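Local coordinates for protein actinorhodin polyketide putative beta-ketoacyl synthase 2 (Streptomyces coelicolor A3, PDB 1TQY) that serves as the chain length factor of actinorhodin polyketide biosynthesis, a ketosynthase relative that probably helps to set how long the polyketide chain grows, at residues Q75-T80 and G116-H121; M106-A111 and G160-L165; N290-G295 and A405-R410; G328-V333 and G376-L381. All blocks are in the same frame, centred on the assembly; numbering follows the deposited sequence.

In the fold
Following the chain from its N terminus, residues 75-80 and 106-111 come first; then 116-121 returns to 75-80 and closes contact 1, and 160-165 pairs with 106-111 to close contact 2. The two loops cross, because 106-111 lies between the segments of contact 1 while its partner 160-165 comes after both. Later, 290-295 opens the long loop of contact 3, and contact 4 (328-333 with 376-381) opens and closes within it before 405-410 completes contact 3. Contact 1 joins helices 78-93 and 117-129, contact 2 pairs core strands, contact 3 fixes the end of helix 281-292 on strand 402-410, and contact 4 pairs strand 330-332 with the short strand 378-379.

Contact 1: Q75-T80 and G116-H121; sequences QTDPST and GFDFTH
Asp77 reaches from the start of helix 78-93 to the start of helix 117-129, where it meets Gly116, Asp118 and Phe119. Its side chain leaves with CG anti to the backbone N (chi1 179°), which carries the carboxylate across to the second segment. CB lies 3.6 Å from CA of Gly116, an approach that a residue without a side chain permits. CG comes closer still, with Asp77 CG 3.3 Å from Gly116 CA. At the tip the two oxygens divide the work. OD1 faces the second helix and accepts from Phe119 N at 2.9 Å, the N-H lying nearly in line with the C-O bond of the carboxylate. OD2 serves its own helix: Ser79 N, at 2.9 Å, and Ser79 OG, at 2.8 Å, reach Asp77 OD2 from opposite faces of the carboxylate, so serine supplies two donors from one residue. The bond from Ser79 N makes Asp77 a true N-cap. A water 2.8 Å from Asp77 OD2 also accepts from Asp118 N, bridging to the amide one residue before Phe119. Beside this, Pro78 CD packs on Asp118 CB; proline suits the first turn, where a backbone N-H would have no acceptor within the helix and so is not missed. The carboxylate of Asp118 turns to Arg122, a salt bridge that would temper its repulsion of Asp77. Gly116 holds the N-cap position of helix 117-129 but has no side chain to cap with, and Asp77 provides an acceptor in its place. One carboxylate thus satisfies amides at two helix starts, whose dipoles would probably favour its negative charge.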
# COMPACT_ATOMS: atom_id res chain seq x y z
N GLN B 75 -10.45 -14.77 12.24
CA GLN B 75 -10.38 -13.63 11.33
C GLN B 75 -9.03 -13.35 10.69
O GLN B 75 -8.87 -12.36 9.98
CB GLN B 75 -10.84 -12.36 12.07
CG GLN B 75 -9.96 -11.99 13.27
CD GLN B 75 -10.35 -10.68 13.92
OE1 GLN B 75 -11.34 -10.60 14.65
NE2 GLN B 75 -9.58 -9.63 13.65
N THR B 76 -8.05 -14.22 10.91
CA THR B 76 -6.74 -14.00 10.34
C THR B 76 -6.27 -15.05 9.35
O THR B 76 -6.49 -16.25 9.51
CB THR B 76 -5.69 -13.87 11.46
OG1 THR B 76 -5.79 -15.00 12.33
CG2 THR B 76 -5.93 -12.59 12.25
N ASP B 77 -5.61 -14.54 8.30
CA ASP B 77 -5.05 -15.35 7.23
C ASP B 77 -3.71 -15.87 7.74
O ASP B 77 -3.15 -15.32 8.70
CB ASP B 77 -4.82 -14.46 6.00
CG ASP B 77 -4.20 -15.21 4.83
OD1 ASP B 77 -4.96 -15.91 4.12
OD2 ASP B 77 -2.96 -15.11 4.63
N PRO B 78 -3.16 -16.92 7.11
CA PRO B 78 -1.87 -17.41 7.58
C PRO B 78 -0.81 -16.30 7.61
O PRO B 78 -0.03 -16.20 8.57
CB PRO B 78 -1.51 -18.49 6.58
CG PRO B 78 -2.84 -19.08 6.27
CD PRO B 78 -3.76 -17.86 6.15
N SER B 79 -0.79 -15.48 6.57
CA SER B 79 0.18 -14.38 6.51
C SER B 79 0.07 -13.44 7.71
O SER B 79 1.07 -13.04 8.30
CB SER B 79 0.01 -13.57 5.22
OG SER B 79 -1.26 -12.93 5.20
N THR B 80 -1.16 -13.08 8.08
CA THR B 80 -1.34 -12.16 9.20
C THR B 80 -0.92 -12.74 10.55
O THR B 80 -0.37 -12.04 11.42
CB THR B 80 -2.80 -11.68 9.26
OG1 THR B 80 -3.12 -11.02 8.03
CG2 THR B 80 -2.99 -10.70 10.42
N GLY B 116 -4.28 -11.40 2.32
CA GLY B 116 -4.74 -12.67 2.85
C GLY B 116 -5.35 -13.51 1.76
O GLY B 116 -6.55 -13.75 1.77
N PHE B 117 -4.53 -13.99 0.82
CA PHE B 117 -5.04 -14.76 -0.30
C PHE B 117 -5.67 -16.13 0.03
O PHE B 117 -6.69 -16.47 -0.54
CB PHE B 117 -3.97 -14.92 -1.37
CG PHE B 117 -4.52 -14.98 -2.77
CD1 PHE B 117 -5.10 -13.86 -3.35
CD2 PHE B 117 -4.55 -16.18 -3.47
CE1 PHE B 117 -5.69 -13.92 -4.61
CE2 PHE B 117 -5.15 -16.26 -4.73
CZ PHE B 117 -5.72 -15.12 -5.29
N ASP B 118 -5.07 -16.91 0.94
CA ASP B 118 -5.64 -18.19 1.30
C ASP B 118 -7.06 -17.93 1.79
O ASP B 118 -8.02 -18.59 1.39
CB ASP B 118 -4.84 -18.88 2.41
CG ASP B 118 -5.50 -20.19 2.87
OD1 ASP B 118 -5.33 -21.23 2.21
OD2 ASP B 118 -6.20 -20.16 3.89
N PHE B 119 -7.19 -16.94 2.67
CA PHE B 119 -8.49 -16.59 3.22
C PHE B 119 -9.47 -16.17 2.13
O PHE B 119 -10.59 -16.66 2.08
CB PHE B 119 -8.35 -15.47 4.26
CG PHE B 119 -9.57 -15.29 5.13
CD1 PHE B 119 -10.73 -14.72 4.62
CD2 PHE B 119 -9.56 -15.75 6.45
CE1 PHE B 119 -11.88 -14.60 5.41
CE2 PHE B 119 -10.70 -15.64 7.24
CZ PHE B 119 -11.86 -15.06 6.72
N THR B 120 -9.06 -15.26 1.25
CA THR B 120 -10.00 -14.81 0.22
C THR B 120 -10.38 -15.90 -0.78
O THR B 120 -11.51 -15.90 -1.29
CB THR B 120 -9.46 -13.54 -0.52
OG1 THR B 120 -10.55 -12.89 -1.18
CG2 THR B 120 -8.42 -13.91 -1.58
N HIS B 121 -9.46 -16.82 -1.07
CA HIS B 121 -9.77 -17.91 -2.01
C HIS B 121 -10.93 -18.74 -1.45
O HIS B 121 -11.89 -19.04 -2.16
CB HIS B 121 -8.54 -18.80 -2.21
CG HIS B 121 -8.74 -19.91 -3.20
ND1 HIS B 121 -7.79 -20.88 -3.42
CD2 HIS B 121 -9.78 -20.22 -4.01
CE1 HIS B 121 -8.24 -21.74 -4.32
NE2 HIS B 121 -9.45 -21.36 -4.69
O HOH W 1 -2.65 -16.45 2.14

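Contact 2: M106-A111 and G160-L165; sequences MGVVTA and GPSSAL
Ser162 OG accepts from Val108 N at 2.8 Å, doing the work of a main-chain carbonyl. With OG beside its own backbone N (chi1 -66°), the hydroxyl swings to the neighbouring strand and also donates to Gly160 O in a longer bond of 3.3 Å. Serine suits this spot because Pro161 O stays 3.8 Å from Val108 N, too far to bond, and the hydroxyl supplies the acceptor. Two residues earlier on both strands, Gly160 N gives a short bond to Met106 O, 2.8 Å, with the donor well above the carbonyl plane. Beyond Ser162 regular parallel pairing takes over: Ser163 N to Val108 O, Thr110 N to Ser163 O, and Leu165 N to Thr110 O at 3.0 Å. In the layered thiolase fold these are core strands flanked by helices, and Leu165 pairs in turn with an antiparallel strand of the other protein of the heterodimer, so the sheet continues across the interface. Val109 and Leu165 pack on His178 of helix 171-185, while Ala111, small enough for a close helix, touches Ala175. Thr110 and Ala164 face the other way, toward helix 147-156, where Thr110 OG1 hydrogen-bonds to Thr149 OG1 and Ala164 lies against the same residue.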
# COMPACT_ATOMS: atom_id res chain seq x y z
N MET B 106 3.67 5.68 18.61
CA MET B 106 3.96 4.38 18.01
C MET B 106 3.23 4.21 16.69
O MET B 106 2.00 4.25 16.62
CB MET B 106 3.57 3.27 18.97
CG MET B 106 4.35 3.30 20.27
SD MET B 106 3.86 1.96 21.37
CE MET B 106 2.30 2.61 22.03
N GLY B 107 4.01 4.02 15.63
CA GLY B 107 3.43 3.84 14.31
C GLY B 107 3.66 2.45 13.74
O GLY B 107 4.44 1.67 14.28
N VAL B 108 2.97 2.14 12.65
CA VAL B 108 3.11 0.84 12.02
C VAL B 108 3.12 0.97 10.49
O VAL B 108 2.15 1.45 9.89
CB VAL B 108 1.97 -0.13 12.45
CG1 VAL B 108 2.11 -1.47 11.73
CG2 VAL B 108 2.02 -0.36 13.96
N VAL B 109 4.22 0.56 9.88
CA VAL B 109 4.37 0.62 8.43
C VAL B 109 4.78 -0.74 7.88
O VAL B 109 5.89 -1.22 8.14
CB VAL B 109 5.43 1.64 8.01
CG1 VAL B 109 5.44 1.77 6.49
CG2 VAL B 109 5.14 2.98 8.66
N THR B 110 3.89 -1.37 7.12
CA THR B 110 4.17 -2.68 6.54
C THR B 110 3.99 -2.70 5.05
O THR B 110 3.37 -1.81 4.48
CB THR B 110 3.20 -3.76 7.06
OG1 THR B 110 1.86 -3.41 6.69
CG2 THR B 110 3.32 -3.93 8.57
N ALA B 111 4.55 -3.72 4.41
CA ALA B 111 4.36 -3.89 2.97
C ALA B 111 3.57 -5.20 2.86
O ALA B 111 3.71 -6.08 3.70
CB ALA B 111 5.70 -4.00 2.26
N GLY B 160 -0.09 6.11 16.27
CA GLY B 160 0.62 7.08 15.47
C GLY B 160 0.42 6.87 13.98
O GLY B 160 -0.34 5.98 13.57
N PRO B 161 1.11 7.67 13.14
CA PRO B 161 1.02 7.59 11.67
C PRO B 161 1.42 6.19 11.22
O PRO B 161 2.50 5.71 11.56
CB PRO B 161 2.03 8.62 11.19
CG PRO B 161 2.26 9.50 12.37
CD PRO B 161 2.17 8.59 13.55
N SER B 162 0.55 5.54 10.45
CA SER B 162 0.80 4.19 9.97
C SER B 162 0.41 4.05 8.50
O SER B 162 -0.34 4.87 7.97
CB SER B 162 -0.02 3.20 10.79
OG SER B 162 0.42 3.15 12.14
N SER B 163 0.92 3.01 7.84
CA SER B 163 0.61 2.78 6.43
C SER B 163 0.88 1.36 5.98
O SER B 163 1.42 0.54 6.72
CB SER B 163 1.41 3.75 5.55
OG SER B 163 0.80 3.89 4.27
N ALA B 164 0.45 1.07 4.76
CA ALA B 164 0.64 -0.23 4.12
C ALA B 164 0.95 0.10 2.67
O ALA B 164 0.26 0.91 2.05
CB ALA B 164 -0.62 -1.08 4.21
N LEU B 165 1.99 -0.53 2.15
CA LEU B 165 2.45 -0.29 0.79
C LEU B 165 2.46 -1.59 0.02
O LEU B 165 2.54 -2.66 0.61
CB LEU B 165 3.88 0.27 0.84
CG LEU B 165 4.14 1.51 1.68
CD1 LEU B 165 5.61 1.91 1.61
CD2 LEU B 165 3.27 2.64 1.19

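Contact 3: N290-G295 and A405-R410; sequences NDAGTG and AAVLRR
Arg409 reaches Ala292 because its chain starts with CG beside the backbone N and then bends at chi2 (-143°), which brings the guanidinium to the end of helix 281-292. Val407 is turned with CG1 between its backbone N and carbonyl carbon (chi1 35°, short of the usual staggered value), which presses that methyl onto the helix end. The helix closes here in a Schellman motif: Gly293 takes the positive phi that glycine accepts readily, and the chain then leaves the helix. Arg409 NH2 donates to Ala292 O at 2.6 Å, a short and somewhat bent bond (143° at the hydrogen). The oxygen sits at the edge of the guanidinium, in its plane, although the donor is tilted from the carbonyl plane. A positive group at the carboxyl end of a helix would be favoured by the helix dipole, and Glu261 offers NH1 of Arg409 a further, long and weak, ion pair. Next to the bond the packing is tight. Ala292 CB lies 3.3 Å from Val407 CG1, closer than usual for two methyl carbons, and 3.9 Å from Val407 CG2; alanine suits the place because the strand comes so near. Ala263 of strand 260-269 touches Ala292, Val407 and Arg409 alike, so the contact seats the helix end over two neighbouring antiparallel strands of the C-terminal half. Thr294 turns its hydroxyl to Asp298 and leaves its methyl for the strand. That methyl meets Val407 tip to tip, Thr294 CG2 and Val407 CG2 being 4.1 Å apart.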
# COMPACT_ATOMS: atom_id res chain seq x y z
N ASN B 290 24.07 8.21 -0.98
CA ASN B 290 24.13 9.66 -0.74
C ASN B 290 23.34 10.06 0.49
O ASN B 290 23.76 10.91 1.27
CB ASN B 290 23.56 10.43 -1.93
CG ASN B 290 24.51 10.53 -3.08
OD1 ASN B 290 25.67 10.93 -2.90
ND2 ASN B 290 24.04 10.19 -4.28
N ASP B 291 22.17 9.46 0.62
CA ASP B 291 21.28 9.72 1.73
C ASP B 291 22.04 9.37 3.01
O ASP B 291 21.95 10.07 4.01
CB ASP B 291 20.02 8.87 1.57
CG ASP B 291 18.98 9.13 2.63
OD1 ASP B 291 18.95 10.26 3.17
OD2 ASP B 291 18.17 8.22 2.90
N ALA B 292 22.82 8.30 2.94
CA ALA B 292 23.59 7.82 4.08
C ALA B 292 24.89 8.60 4.27
O ALA B 292 25.54 8.47 5.31
CB ALA B 292 23.90 6.35 3.90
N GLY B 293 25.27 9.39 3.28
CA GLY B 293 26.51 10.15 3.38
C GLY B 293 27.71 9.23 3.33
O GLY B 293 28.74 9.50 3.95
N THR B 294 27.58 8.12 2.60
CA THR B 294 28.65 7.15 2.46
C THR B 294 28.97 6.83 1.00
O THR B 294 28.07 6.72 0.17
CB THR B 294 28.33 5.83 3.18
OG1 THR B 294 29.18 4.79 2.69
CG2 THR B 294 26.88 5.44 2.97
N GLY B 295 30.26 6.67 0.69
CA GLY B 295 30.66 6.37 -0.67
C GLY B 295 30.73 4.88 -0.99
O GLY B 295 30.67 4.06 -0.08
N ALA B 405 16.82 0.26 -2.40
CA ALA B 405 18.13 0.07 -1.79
C ALA B 405 18.14 0.64 -0.38
O ALA B 405 17.49 1.65 -0.10
CB ALA B 405 19.19 0.73 -2.64
N ALA B 406 18.89 0.00 0.51
CA ALA B 406 18.97 0.44 1.89
C ALA B 406 20.37 0.22 2.43
O ALA B 406 20.96 -0.85 2.26
CB ALA B 406 17.98 -0.34 2.73
N VAL B 407 20.92 1.24 3.07
CA VAL B 407 22.26 1.12 3.62
C VAL B 407 22.18 1.07 5.15
O VAL B 407 21.51 1.89 5.77
CB VAL B 407 23.17 2.28 3.13
CG1 VAL B 407 22.37 3.54 2.99
CG2 VAL B 407 24.34 2.47 4.10
N LEU B 408 22.84 0.08 5.73
CA LEU B 408 22.84 -0.12 7.18
C LEU B 408 24.24 0.04 7.76
O LEU B 408 25.23 -0.19 7.06
CB LEU B 408 22.32 -1.52 7.51
CG LEU B 408 20.96 -1.92 6.94
CD1 LEU B 408 20.68 -3.36 7.27
CD2 LEU B 408 19.88 -1.02 7.51
N ARG B 409 24.32 0.41 9.03
CA ARG B 409 25.61 0.57 9.70
C ARG B 409 25.65 -0.18 11.01
O ARG B 409 24.65 -0.31 11.70
CB ARG B 409 25.91 2.04 9.98
CG ARG B 409 26.19 2.89 8.78
CD ARG B 409 27.26 3.91 9.11
NE ARG B 409 27.42 4.88 8.04
CZ ARG B 409 26.54 5.84 7.77
NH1 ARG B 409 25.44 5.96 8.52
NH2 ARG B 409 26.75 6.67 6.76
N ARG B 410 26.84 -0.66 11.36
CA ARG B 410 27.07 -1.39 12.60
C ARG B 410 26.81 -0.44 13.76
O ARG B 410 27.24 0.72 13.73
CB ARG B 410 28.53 -1.86 12.67
CG ARG B 410 28.76 -3.28 13.18
CD ARG B 410 28.34 -3.50 14.63
NE ARG B 410 26.89 -3.66 14.80
CZ ARG B 410 26.32 -4.09 15.92
NH1 ARG B 410 27.07 -4.41 16.97
NH2 ARG B 410 25.00 -4.19 16.00

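Contact 4: G328-V333 and G376-L381; sequences GVPVTV and GIDLVL
The peptide carbonyl of Val331 is sandwiched between side chains of Leu379 and Val380. Over one face lies the methyl CD2 of Leu379, 3.2 Å from Val331 O; over the opposite face lies Val380 CG2, 3.5 Å from the same oxygen. Between them Val380 N donates to Val331 O at 2.8 Å, nearly straight on to the carbonyl (C=O...N 177°). Leu379 puts its methyl there with an unusual chi1 of -107°, well off a staggered position. The second flat group, the carbonyl of Asp378, accepts from Val331 N at 2.7 Å with the donor tilted 27° from its plane, and Pro330 CA also points a C-H toward it. These two bonds are the parallel pairing of strand 330-332 with the short, weakly bonded strand 378-379, at the margin of the sheet in the C-terminal half of this thiolase-type fold. On its other side strand 330-332 bonds through Pro330 and Thr332 to strand 301-303; Pro330 has no N-H to give, but its carbonyl can still accept from Val302 of that strand. Where direct pairing gives out, a water takes over, donating to Val329 O at 2.8 Å and accepting from Asp378 N at 2.7 Å. Val331, buried and beta-branched, suits a strand: its two methyls part, CG1 packing 4.0 Å from Leu379 CD2 and CG2 resting on Ile377. Pro330 and Asp378 cross obliquely on the more open side, where the carboxylate forms a salt bridge with Arg385. Thr332 sets its CB against Val380 CB, 4.1 Å away, while its hydroxyl bonds to Ala363 O.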
# COMPACT_ATOMS: atom_id res chain seq x y z
N GLY B 328 34.25 -6.02 -7.00
CA GLY B 328 34.66 -4.95 -6.10
C GLY B 328 34.12 -4.95 -4.68
O GLY B 328 34.52 -4.14 -3.85
N VAL B 329 33.21 -5.87 -4.39
CA VAL B 329 32.63 -5.94 -3.06
C VAL B 329 31.99 -7.30 -2.85
O VAL B 329 31.44 -7.89 -3.77
CB VAL B 329 31.59 -4.78 -2.86
CG1 VAL B 329 30.44 -4.93 -3.85
CG2 VAL B 329 31.10 -4.75 -1.43
N PRO B 330 32.09 -7.84 -1.62
CA PRO B 330 31.48 -9.14 -1.35
C PRO B 330 30.00 -9.06 -1.63
O PRO B 330 29.35 -8.08 -1.27
CB PRO B 330 31.77 -9.35 0.13
CG PRO B 330 33.12 -8.70 0.29
CD PRO B 330 32.94 -7.40 -0.49
N VAL B 331 29.46 -10.07 -2.30
CA VAL B 331 28.04 -10.08 -2.58
C VAL B 331 27.51 -11.37 -1.99
O VAL B 331 28.20 -12.39 -2.00
CB VAL B 331 27.74 -10.08 -4.10
CG1 VAL B 331 26.22 -10.17 -4.32
CG2 VAL B 331 28.28 -8.81 -4.74
N THR B 332 26.29 -11.34 -1.46
CA THR B 332 25.71 -12.54 -0.90
C THR B 332 24.20 -12.56 -1.07
O THR B 332 23.55 -11.52 -1.19
CB THR B 332 26.10 -12.72 0.59
OG1 THR B 332 25.61 -13.98 1.05
CG2 THR B 332 25.51 -11.62 1.45
N VAL B 333 23.63 -13.77 -1.09
CA VAL B 333 22.20 -13.94 -1.27
C VAL B 333 21.70 -15.03 -0.32
O VAL B 333 21.45 -16.16 -0.74
CB VAL B 333 21.87 -14.32 -2.74
CG1 VAL B 333 20.38 -14.46 -2.94
CG2 VAL B 333 22.44 -13.26 -3.68
N GLY B 376 30.73 -10.97 -13.12
CA GLY B 376 31.80 -10.25 -12.46
C GLY B 376 31.51 -9.90 -11.01
O GLY B 376 31.62 -8.74 -10.63
N ILE B 377 31.14 -10.87 -10.19
CA ILE B 377 30.85 -10.57 -8.80
C ILE B 377 31.62 -11.48 -7.85
O ILE B 377 31.98 -12.60 -8.20
CB ILE B 377 29.35 -10.71 -8.48
CG1 ILE B 377 28.89 -12.14 -8.74
CG2 ILE B 377 28.55 -9.72 -9.32
CD1 ILE B 377 27.44 -12.38 -8.33
N ASP B 378 31.88 -10.99 -6.64
CA ASP B 378 32.57 -11.77 -5.63
C ASP B 378 31.48 -12.33 -4.71
O ASP B 378 31.15 -11.71 -3.70
CB ASP B 378 33.54 -10.87 -4.85
CG ASP B 378 34.22 -11.61 -3.70
OD1 ASP B 378 34.24 -12.86 -3.69
OD2 ASP B 378 34.77 -10.93 -2.80
N LEU B 379 30.92 -13.49 -5.06
CA LEU B 379 29.86 -14.11 -4.25
C LEU B 379 30.38 -14.89 -3.05
O LEU B 379 31.34 -15.64 -3.17
CB LEU B 379 29.01 -15.07 -5.08
CG LEU B 379 27.58 -14.69 -5.49
CD1 LEU B 379 26.87 -15.96 -5.96
CD2 LEU B 379 26.83 -14.08 -4.32
N VAL B 380 29.72 -14.73 -1.90
CA VAL B 380 30.11 -15.46 -0.70
C VAL B 380 29.34 -16.79 -0.71
O VAL B 380 28.13 -16.82 -0.49
CB VAL B 380 29.75 -14.69 0.58
CG1 VAL B 380 30.23 -15.47 1.79
CG2 VAL B 380 30.40 -13.31 0.56
N LEU B 381 30.06 -17.88 -0.95
CA LEU B 381 29.45 -19.20 -1.02
C LEU B 381 29.95 -20.17 0.04
O LEU B 381 31.07 -20.04 0.54
CB LEU B 381 29.69 -19.82 -2.40
CG LEU B 381 29.27 -19.00 -3.62
CD1 LEU B 381 29.83 -19.65 -4.89
CD2 LEU B 381 27.77 -18.90 -3.68
O HOH W 2 31.37 -8.36 -6.50